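Serpin (Taeniopygia guttata, PDB 5HGC) is a serpin, probably an inhibitor of serine proteases, and binds cortisol. Local coordinates at residues I42-A47 / L97-A102. Numbering follows the deposited sequence.
Sequences ISTAFA and LNMMNA. Unlike the reference sequence in segment 42-47: Thr44 (reference Ala).
In the serpin core, one of the helices behind the large central beta-sheet rests on a strand of that sheet. Thr44 and Ala45 of helix 39-52 meet Met99 and Asn101 of segment 97-102. Asn101 has the largest share of the contact. Its carboxamide reaches the helix across two neighbouring residues. OD1 of Asn101 lies 3.3 Å from CB of Ala45, an ordinary van der Waals distance. The same OD1 is 3.5 Å from CA of Ala45. On the other branch of the amide, ND2 of Asn101 sits 3.6 Å from CG2 of Thr44. With CG anti to the carbonyl carbon (chi1 -72°), the asparagine side chain carries its amide to the helix. The Thr44 and Asn101 side chains cross at about a right angle.

Thr44 divides its two branches. CG2, anti to the backbone N (chi1 of OG1 -60°), meets the asparagine, while OG1 bonds back to Val40 O one helical turn earlier. This hydroxyl therefore has its hydrogen bond within the helix, and the contact of Thr44 OG1 with CE of Met99, at 4.1 Å, is merely van der Waals. Without the amide, as with an alanine here in place of Asn101, the Thr44 methyl and CB of Ala45 would probably lose their cover and a gap would open between helix and strand.

The helix is also flanked by helix 74-89, where Phe81 and Ile85 touch Thr44. On the strand side, Met100 and Ala102 pair through their backbones with Phe172 and Ala170 of strand 167-176. All four touching residues are buried. A buried helix packed in this way on the back of the central sheet, known as sheet A, belongs to the core of the serpin fold.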
loop_
_atom_site.group_PDB
_atom_site.type_symbol
_atom_site.label_atom_id
_atom_site.label_comp_id
_atom_site.label_asym_id
_atom_site.label_seq_id
_atom_site.Cartn_x
_atom_site.Cartn_y
_atom_site.Cartn_z
ATOM N N ILE A 42 -0.127 5.646 2.571
ATOM C CA ILE A 42 0.671 6.291 3.623
ATOM C C ILE A 42 1.201 7.587 3.091
ATOM O O ILE A 42 1.065 8.620 3.740
ATOM C CB ILE A 42 1.800 5.419 4.197
ATOM C CG1 ILE A 42 1.167 4.207 4.881
ATOM C CG2 ILE A 42 2.727 6.218 5.128
ATOM C CD1 ILE A 42 2.187 3.118 5.162
ATOM N N SER A 43 1.759 7.562 1.895
ATOM C CA SER A 43 2.389 8.778 1.409
ATOM C C SER A 43 1.354 9.871 1.357
ATOM O O SER A 43 1.647 10.999 1.697
ATOM C CB SER A 43 2.956 8.615 0.020
ATOM O OG SER A 43 4.158 7.945 0.091
ATOM N N THR A 44 0.153 9.519 0.920
ATOM C CA THR A 44 -0.906 10.483 0.717
ATOM C C THR A 44 -1.404 11.044 2.063
ATOM O O THR A 44 -1.582 12.249 2.132
ATOM C CB THR A 44 -2.025 9.847 -0.105
ATOM O OG1 THR A 44 -1.486 9.437 -1.367
ATOM C CG2 THR A 44 -3.108 10.802 -0.359
ATOM N N ALA A 45 -1.572 10.201 3.108
ATOM C CA ALA A 45 -2.071 10.647 4.410
ATOM C C ALA A 45 -1.096 11.685 4.977
ATOM O O ALA A 45 -1.532 12.763 5.403
ATOM C CB ALA A 45 -2.258 9.496 5.376
ATOM N N PHE A 46 0.215 11.419 4.883
ATOM C CA PHE A 46 1.228 12.358 5.382
ATOM C C PHE A 46 1.431 13.634 4.623
ATOM O O PHE A 46 1.681 14.667 5.242
ATOM C CB PHE A 46 2.553 11.658 5.699
ATOM C CG PHE A 46 2.533 11.067 7.057
ATOM C CD1 PHE A 46 1.951 9.826 7.270
ATOM C CD2 PHE A 46 2.938 11.821 8.140
ATOM C CE1 PHE A 46 1.810 9.339 8.565
ATOM C CE2 PHE A 46 2.820 11.343 9.436
ATOM C CZ PHE A 46 2.260 10.098 9.655
ATOM N N ALA A 47 1.291 13.587 3.305
ATOM C CA ALA A 47 1.431 14.787 2.502
ATOM C C ALA A 47 0.293 15.713 2.902
ATOM O O ALA A 47 0.480 16.911 3.079
ATOM C CB ALA A 47 1.348 14.455 1.027
ATOM N N LEU A 97 -9.561 2.398 -6.421
ATOM C CA LEU A 97 -8.828 1.862 -5.298
ATOM C C LEU A 97 -9.638 2.141 -4.020
ATOM O O LEU A 97 -9.597 1.374 -3.061
ATOM C CB LEU A 97 -7.474 2.535 -5.273
ATOM C CG LEU A 97 -6.511 2.195 -4.166
ATOM C CD1 LEU A 97 -6.114 0.714 -4.193
ATOM C CD2 LEU A 97 -5.307 3.138 -4.292
ATOM N N ASN A 98 -10.404 3.235 -4.060
ATOM C CA ASN A 98 -11.141 3.754 -2.930
ATOM C C ASN A 98 -10.311 3.959 -1.661
ATOM O O ASN A 98 -10.672 3.528 -0.586
ATOM C CB ASN A 98 -12.469 3.001 -2.761
ATOM C CG ASN A 98 -13.367 3.145 -4.021
ATOM O OD1 ASN A 98 -13.446 4.228 -4.633
ATOM N ND2 ASN A 98 -14.009 2.045 -4.437
ATOM N N MET A 99 -9.188 4.647 -1.792
ATOM C CA MET A 99 -8.304 4.818 -0.642
ATOM C C MET A 99 -8.770 6.028 0.109
ATOM O O MET A 99 -9.158 7.018 -0.499
ATOM C CB MET A 99 -6.853 4.964 -1.059
ATOM C CG MET A 99 -6.502 6.096 -2.001
ATOM S SD MET A 99 -4.729 6.415 -1.814
ATOM C CE MET A 99 -4.602 7.556 -3.166
ATOM N N MET A 100 -8.742 5.932 1.434
ATOM C CA MET A 100 -9.329 6.961 2.296
ATOM C C MET A 100 -8.439 7.350 3.460
ATOM O O MET A 100 -7.768 6.496 4.064
ATOM C CB MET A 100 -10.693 6.508 2.781
ATOM C CG MET A 100 -11.703 6.395 1.639
ATOM S SD MET A 100 -13.083 5.198 1.727
ATOM C CE MET A 100 -12.318 3.564 1.880
ATOM N N ASN A 101 -8.440 8.659 3.719
ATOM C CA ASN A 101 -7.742 9.362 4.804
ATOM C C ASN A 101 -8.778 9.988 5.702
ATOM O O ASN A 101 -9.732 10.582 5.193
ATOM C CB ASN A 101 -6.996 10.545 4.220
ATOM C CG ASN A 101 -5.803 10.121 3.436
ATOM O OD1 ASN A 101 -5.162 9.093 3.770
ATOM N ND2 ASN A 101 -5.486 10.879 2.372
ATOM N N ALA A 102 -8.629 9.842 7.014
ATOM C CA ALA A 102 -9.493 10.526 7.973
ATOM C C ALA A 102 -8.661 10.946 9.166
ATOM O O ALA A 102 -7.643 10.306 9.468
ATOM C CB ALA A 102 -10.693 9.692 8.393
#